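Local coordinates for ribosome-inactivating protein (Lychnis chalcedonica, PDB 2G5X), which belongs to the plant ribosome-inactivating protein family, whose fold packs a mixed beta sheet against a large cluster of helices, at residues N49-L52 with N57-T60; S117-L122 with V168-R173; V128-L133 with L199-S204. All coordinates share one frame; numbering follows the deposited sequence.

Interaction 1: N49-L52 with N57-T60; sequences NLVL and NTIT
Leu-50 and Ile-59 form the hydrogen-bonded pair of an antiparallel ladder in which the two strand segments run at 160° to each other, with axes 4.8 Å apart. Leu-50 N gives a bond of 2.9 Å to Ile-59 O, and Ile-59 N returns one of 3.0 Å to Leu-50 O. Asn-49 with Thr-60 and Val-51 with Thr-58 flank this pair as non-hydrogen-bonded positions. Beyond the regular strands the ladder gains one more rung, Leu-52 N to Asn-57 O at 3.1 Å. Between the rungs, CA-H groups also face carbonyls, as where Thr-58 CA comes within 3.4 Å of Leu-50 O.

Side chains alternate between the faces, and Asn-49, Val-51, Thr-58 and Thr-60 share one of them. There Thr-60 OG1 donates to Asn-49 OD1 over 2.8 Å, approaching from above the amide, 42° out of its carbonyl plane. With CG beside the backbone N (chi1 -85°), the Asn-49 amide lies across toward the neighbouring strand, OD1 next to Thr-60; the methyl Thr-58 CG2 packs 4.0 Å from Asn-49 CG. Arg-1 NH1 supplies a second donor to OD1, so two bonds grip this oxygen. Farther along the same face, Val-51 CG2 rests 3.5 Å from Thr-58 OG1.

Leu-50 and Ile-59, both buried, point to the opposite face. The pair belongs to the beta hairpin 45-51/58-64, within a sheet where strand 3-5 bonds to the outer side of 45-51 and strand 69-76 pairs along the far side of 58-64, while Leu-52, Asn-57 and Ile-59 pack on Phe-144 of helix 137-145.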
# COMPACT_ATOMS: atom_id res chain seq x y z
N ASN A 49 -5.82 -1.92 7.86
CA ASN A 49 -5.27 -1.85 9.21
C ASN A 49 -3.97 -2.65 9.31
O ASN A 49 -3.91 -3.80 8.90
CB ASN A 49 -6.25 -2.44 10.23
CG ASN A 49 -7.27 -1.43 10.72
OD1 ASN A 49 -7.38 -0.33 10.20
ND2 ASN A 49 -8.04 -1.82 11.73
N LEU A 50 -2.92 -2.01 9.85
CA LEU A 50 -1.65 -2.69 10.08
C LEU A 50 -1.54 -2.70 11.61
O LEU A 50 -1.67 -1.65 12.25
CB LEU A 50 -0.48 -1.90 9.47
CG LEU A 50 -0.38 -1.83 7.93
CD1 LEU A 50 0.91 -1.09 7.54
CD2 LEU A 50 -0.38 -3.23 7.34
N VAL A 51 -1.32 -3.87 12.19
CA VAL A 51 -1.24 -4.00 13.64
C VAL A 51 0.06 -4.64 14.09
O VAL A 51 0.51 -5.62 13.50
CB VAL A 51 -2.41 -4.87 14.18
CG1 VAL A 51 -2.38 -4.91 15.71
CG2 VAL A 51 -3.74 -4.34 13.68
N LEU A 52 0.68 -4.09 15.14
CA LEU A 52 1.92 -4.67 15.66
C LEU A 52 1.56 -5.75 16.66
O LEU A 52 0.74 -5.54 17.55
CB LEU A 52 2.78 -3.61 16.36
CG LEU A 52 3.38 -2.51 15.50
CD1 LEU A 52 4.25 -1.61 16.38
CD2 LEU A 52 4.20 -3.11 14.37
N ASN A 57 -0.60 -1.88 18.80
CA ASN A 57 -0.79 -0.54 18.26
C ASN A 57 -1.26 -0.70 16.81
O ASN A 57 -0.82 -1.61 16.10
CB ASN A 57 0.51 0.28 18.29
CG ASN A 57 0.93 0.65 19.71
OD1 ASN A 57 0.13 0.62 20.65
ND2 ASN A 57 2.19 1.02 19.87
N THR A 58 -2.14 0.20 16.37
CA THR A 58 -2.69 0.11 15.02
C THR A 58 -2.60 1.40 14.21
O THR A 58 -2.85 2.49 14.72
CB THR A 58 -4.19 -0.30 15.08
OG1 THR A 58 -4.30 -1.56 15.75
CG2 THR A 58 -4.78 -0.41 13.69
N ILE A 59 -2.22 1.25 12.94
CA ILE A 59 -2.16 2.37 12.00
C ILE A 59 -3.06 1.97 10.83
O ILE A 59 -2.94 0.86 10.31
CB ILE A 59 -0.73 2.63 11.47
CG1 ILE A 59 0.12 3.26 12.58
CG2 ILE A 59 -0.78 3.56 10.26
CD1 ILE A 59 1.55 3.58 12.15
N THR A 60 -3.97 2.86 10.45
CA THR A 60 -4.89 2.58 9.35
C THR A 60 -4.48 3.35 8.09
O THR A 60 -4.45 4.57 8.09
CB THR A 60 -6.34 2.96 9.73
OG1 THR A 60 -6.72 2.26 10.92
CG2 THR A 60 -7.31 2.59 8.61

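Interaction 2: S117-L122 with V168-R173; sequences STYTDL and VAEAAR
Tyr-119 and Glu-170 meet through a single hydrogen bond, Tyr-119 OH to Glu-170 OE2 at 2.6 Å, in the ribosome-inactivating protein fold. Residues 170-173 form the Glu-Ala-Ala-Arg run that marks this family and in its relatives lines the active-site cleft. The two side chains reach toward each other from backbones whose CA atoms stand 12.6 Å apart. Ring and carboxylate are nearly coplanar, 7° between their planes, so OE2 arrives at the ring's hydroxyl edge. The phenol meets OE2 on its anti side, somewhat tilted from the carboxylate plane. A bend in the glutamate chain (chi2 -72°) carries the carboxylate out to it.

The other oxygen is held from within the helix. Arg-173 NH1, three residues on, makes a salt bridge of 2.9 Å to Glu-170 OE1, coming from above the carboxylate, 74° out of its plane, while OE1 lies close to the guanidinium plane. Phenol and guanidinium thus grip one oxygen each. Arg-173 is itself placed by NH2 bonding to Asp-67 O and by a cation-pi contact with Trp-203, as Tyr-119 has a cation-pi neighbour in Arg-130.

Both groups are carried by helices. Tyr-119 opens helix 119-126 just after the N-cap residue Thr-118, and its side chain also touches Leu-162 and Ile-165 of helix 154-173. Glu-170 sits near the end of that long helix, at a wider pi-type turn spanning 168-170. In the first turn of the shorter helix, Thr-118 O accepts from Leu-122 N at 2.9 Å, while Thr-118 OG1 and Thr-120 OG1 share a hydrogen bond of 3.1 Å.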
# COMPACT_ATOMS: atom_id res chain seq x y z
N SER A 117 2.82 12.39 -1.40
CA SER A 117 2.48 11.00 -1.74
C SER A 117 3.21 10.37 -2.92
O SER A 117 3.14 9.15 -3.12
CB SER A 117 0.99 10.91 -2.02
OG SER A 117 0.68 11.56 -3.24
N THR A 118 3.90 11.18 -3.71
CA THR A 118 4.60 10.69 -4.90
C THR A 118 5.83 9.85 -4.60
O THR A 118 6.47 10.01 -3.56
CB THR A 118 5.05 11.85 -5.79
OG1 THR A 118 5.84 12.75 -5.01
CG2 THR A 118 3.84 12.59 -6.36
N TYR A 119 6.16 8.95 -5.52
CA TYR A 119 7.35 8.12 -5.36
C TYR A 119 8.57 9.03 -5.31
O TYR A 119 9.50 8.80 -4.54
CB TYR A 119 7.48 7.12 -6.51
CG TYR A 119 6.91 5.75 -6.21
CD1 TYR A 119 7.28 5.06 -5.05
CD2 TYR A 119 6.02 5.14 -7.09
CE1 TYR A 119 6.78 3.79 -4.78
CE2 TYR A 119 5.51 3.87 -6.83
CZ TYR A 119 5.89 3.20 -5.67
OH TYR A 119 5.38 1.95 -5.41
N THR A 120 8.56 10.08 -6.13
CA THR A 120 9.69 11.01 -6.16
C THR A 120 9.94 11.68 -4.81
O THR A 120 11.08 11.66 -4.32
CB THR A 120 9.49 12.10 -7.24
OG1 THR A 120 8.23 12.75 -7.04
CG2 THR A 120 9.54 11.48 -8.63
N ASP A 121 8.91 12.27 -4.21
CA ASP A 121 9.11 12.94 -2.93
C ASP A 121 9.35 11.96 -1.78
O ASP A 121 10.13 12.25 -0.87
CB ASP A 121 7.93 13.86 -2.59
CG ASP A 121 8.27 14.86 -1.49
OD1 ASP A 121 9.28 15.57 -1.63
OD2 ASP A 121 7.54 14.93 -0.48
N LEU A 122 8.67 10.82 -1.82
CA LEU A 122 8.85 9.82 -0.76
C LEU A 122 10.31 9.38 -0.68
O LEU A 122 10.88 9.28 0.41
CB LEU A 122 7.95 8.61 -1.00
CG LEU A 122 6.46 8.81 -0.72
CD1 LEU A 122 5.69 7.56 -1.13
CD2 LEU A 122 6.24 9.11 0.77
N VAL A 168 2.19 -3.83 0.62
CA VAL A 168 0.73 -3.88 0.56
C VAL A 168 0.18 -3.62 -0.85
O VAL A 168 -0.45 -4.49 -1.44
CB VAL A 168 0.10 -2.86 1.55
CG1 VAL A 168 -1.42 -2.97 1.54
CG2 VAL A 168 0.63 -3.12 2.96
N ALA A 169 0.44 -2.43 -1.40
CA ALA A 169 -0.07 -2.08 -2.72
C ALA A 169 0.55 -2.82 -3.90
O ALA A 169 -0.16 -3.42 -4.71
CB ALA A 169 0.04 -0.57 -2.94
N GLU A 170 1.88 -2.79 -4.01
CA GLU A 170 2.53 -3.47 -5.13
C GLU A 170 2.33 -4.98 -5.07
O GLU A 170 2.15 -5.63 -6.10
CB GLU A 170 4.03 -3.12 -5.15
CG GLU A 170 4.31 -1.62 -5.25
CD GLU A 170 3.99 -1.03 -6.62
OE1 GLU A 170 3.19 -1.62 -7.39
OE2 GLU A 170 4.52 0.06 -6.93
N ALA A 171 2.35 -5.54 -3.86
CA ALA A 171 2.15 -6.97 -3.68
C ALA A 171 0.72 -7.34 -4.07
O ALA A 171 0.46 -8.42 -4.61
CB ALA A 171 2.42 -7.37 -2.23
N ALA A 172 -0.23 -6.44 -3.80
CA ALA A 172 -1.62 -6.70 -4.17
C ALA A 172 -1.75 -6.74 -5.69
O ALA A 172 -2.45 -7.59 -6.25
CB ALA A 172 -2.52 -5.61 -3.59
N ARG A 173 -1.07 -5.82 -6.36
CA ARG A 173 -1.11 -5.73 -7.82
C ARG A 173 -0.44 -6.91 -8.52
O ARG A 173 -0.98 -7.45 -9.49
CB ARG A 173 -0.42 -4.45 -8.28
CG ARG A 173 -1.13 -3.16 -7.91
CD ARG A 173 -0.19 -1.98 -8.08
NE ARG A 173 -0.84 -0.69 -7.88
CZ ARG A 173 -0.25 0.36 -7.31
NH1 ARG A 173 1.01 0.26 -6.87
NH2 ARG A 173 -0.89 1.51 -7.19

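Interaction 3: V128-L133 with L199-S204; sequences VSREKL and LENNWS
Arg-130 and Glu-200 face each other from backbones whose CA atoms are 10.6 Å apart, one in the irregular loop 128-133 and the other near the end of helix 193-201. The arginine leaves with CG beside its backbone N and kinks at chi3 (67°), bringing the guanidinium edge to the helix end.

Two acceptors share that edge. Arg-130 NH2 makes a salt bridge of 2.8 Å with Glu-200 OE2, which uses its anti lone pair and is tilted slightly from the guanidinium plane. The glutamate is extended beyond CG, and the two chains run antiparallel alongside one another, their flat ends only 7° from coplanar. Arg-130 NH1 donates over 3.0 Å to Asn-201 OD1, lying in the carbonyl plane on a lone pair; Arg-130 NH2 adds a weak bond of 3.3 Å to the same oxygen. The amide itself is turned well away from the guanidinium, 54° between the planes. Glu-200 OE2 also lies close to Glu-170 OE2, and Arg-130 NH2, with a long, weak ion pair to the latter, probably eases the meeting of these carboxylates.

Within the helical part of the ribosome-inactivating protein fold, this contact ties the loop between helices 119-126 and 137-145 to the break between helices 193-201 and 203-210, where Asn-202 leaves helical geometry. Backbone groups of the loop are held from outside it: Arg-130 N bonds to the side-chain OE1 of Gln-123, and Glu-131 pairs through the backbone with Gly-193. The Arg-130 side chain also touches Thr-197, while Glu-200 CB packs 3.6 Å from Arg-130 NH2, in the guanidinium plane.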
# COMPACT_ATOMS: atom_id res chain seq x y z
N VAL A 128 16.36 7.21 0.47
CA VAL A 128 16.66 5.89 -0.09
C VAL A 128 15.72 5.58 -1.26
O VAL A 128 14.57 6.02 -1.27
CB VAL A 128 16.53 4.78 0.99
CG1 VAL A 128 15.09 4.61 1.42
CG2 VAL A 128 17.10 3.47 0.46
N SER A 129 16.22 4.84 -2.24
CA SER A 129 15.44 4.49 -3.42
C SER A 129 14.52 3.28 -3.25
O SER A 129 14.70 2.47 -2.34
CB SER A 129 16.38 4.21 -4.59
OG SER A 129 17.18 3.07 -4.33
N ARG A 130 13.54 3.18 -4.14
CA ARG A 130 12.60 2.06 -4.13
C ARG A 130 13.39 0.77 -4.30
O ARG A 130 13.08 -0.25 -3.68
CB ARG A 130 11.62 2.16 -5.31
CG ARG A 130 10.60 3.28 -5.24
CD ARG A 130 9.95 3.52 -6.60
NE ARG A 130 9.10 2.41 -7.05
CZ ARG A 130 8.58 2.32 -8.27
NH1 ARG A 130 8.82 3.27 -9.17
NH2 ARG A 130 7.82 1.28 -8.60
N GLU A 131 14.42 0.83 -5.14
CA GLU A 131 15.26 -0.33 -5.42
C GLU A 131 16.04 -0.90 -4.24
O GLU A 131 16.14 -2.12 -4.11
CB GLU A 131 16.23 -0.01 -6.56
CG GLU A 131 15.58 0.09 -7.93
CD GLU A 131 15.15 1.50 -8.28
OE1 GLU A 131 14.91 2.31 -7.36
OE2 GLU A 131 15.04 1.80 -9.49
N LYS A 132 16.57 -0.05 -3.37
CA LYS A 132 17.35 -0.57 -2.26
C LYS A 132 16.75 -0.45 -0.86
O LYS A 132 17.40 -0.79 0.12
CB LYS A 132 18.77 0.00 -2.27
CG LYS A 132 18.91 1.48 -2.00
CD LYS A 132 20.35 1.89 -2.31
CE LYS A 132 20.69 3.28 -1.78
NZ LYS A 132 20.63 3.33 -0.30
N LEU A 133 15.51 0.03 -0.78
CA LEU A 133 14.84 0.14 0.51
C LEU A 133 14.67 -1.26 1.11
O LEU A 133 14.20 -2.17 0.43
CB LEU A 133 13.46 0.79 0.33
CG LEU A 133 12.51 0.78 1.53
CD1 LEU A 133 13.10 1.57 2.68
CD2 LEU A 133 11.17 1.37 1.11
N LEU A 199 9.01 -3.63 -13.41
CA LEU A 199 7.80 -4.44 -13.52
C LEU A 199 6.63 -3.65 -12.93
O LEU A 199 5.56 -3.55 -13.54
CB LEU A 199 7.98 -5.75 -12.76
CG LEU A 199 6.74 -6.64 -12.60
CD1 LEU A 199 6.20 -7.06 -13.97
CD2 LEU A 199 7.11 -7.86 -11.78
N GLU A 200 6.84 -3.10 -11.74
CA GLU A 200 5.82 -2.32 -11.05
C GLU A 200 5.37 -1.13 -11.90
O GLU A 200 4.19 -0.82 -11.97
CB GLU A 200 6.36 -1.80 -9.71
CG GLU A 200 6.52 -2.88 -8.64
CD GLU A 200 7.22 -2.39 -7.39
OE1 GLU A 200 7.27 -3.14 -6.40
OE2 GLU A 200 7.74 -1.25 -7.40
N ASN A 201 6.32 -0.47 -12.55
CA ASN A 201 5.99 0.68 -13.39
C ASN A 201 5.07 0.31 -14.56
O ASN A 201 4.33 1.16 -15.05
CB ASN A 201 7.26 1.33 -13.95
CG ASN A 201 8.10 1.99 -12.87
OD1 ASN A 201 7.63 2.23 -11.76
ND2 ASN A 201 9.34 2.30 -13.20
N ASN A 202 5.12 -0.95 -14.98
CA ASN A 202 4.32 -1.42 -16.11
C ASN A 202 2.97 -2.05 -15.74
O ASN A 202 2.40 -2.81 -16.53
CB ASN A 202 5.12 -2.43 -16.94
CG ASN A 202 6.13 -1.77 -17.86
OD1 ASN A 202 7.26 -1.48 -17.46
ND2 ASN A 202 5.72 -1.52 -19.09
N TRP A 203 2.44 -1.73 -14.56
CA TRP A 203 1.16 -2.29 -14.14
C TRP A 203 0.05 -2.01 -15.15
O TRP A 203 -0.72 -2.90 -15.51
CB TRP A 203 0.77 -1.74 -12.76
CG TRP A 203 -0.55 -2.27 -12.24
CD1 TRP A 203 -1.00 -3.56 -12.30
CD2 TRP A 203 -1.55 -1.53 -11.53
NE1 TRP A 203 -2.22 -3.67 -11.69
CE2 TRP A 203 -2.58 -2.44 -11.20
CE3 TRP A 203 -1.68 -0.19 -11.15
CZ2 TRP A 203 -3.73 -2.04 -10.51
CZ3 TRP A 203 -2.82 0.20 -10.45
CH2 TRP A 203 -3.83 -0.72 -10.14
N SER A 204 -0.04 -0.76 -15.62
CA SER A 204 -1.08 -0.39 -16.58
C SER A 204 -0.95 -1.10 -17.93
O SER A 204 -1.94 -1.58 -18.48
CB SER A 204 -1.06 1.13 -16.80
OG SER A 204 -2.04 1.51 -17.75

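Interaction 1 stands apart: a partly buried hairpin, its centre 18 Å from that of interaction 2 and 24 Å from that of interaction 3, built mainly of repeating backbone bonds. Interactions 2 and 3 rely instead on long side chains bridging separated backbones, and their centres lie only 8 Å apart. Interaction 2 is nearest the middle of the molecule; interaction 3, about as far out as interaction 1 but on the opposite side, reaches the surface at Asn-201. Their segments alternate along the chain, and Tyr-119 CD1 touches Arg-130 CD at 3.4 Å. A polar network thus links Tyr-119 of helix 119-126 and Arg-130 of the following loop to acids on helices 154-173 and 193-201.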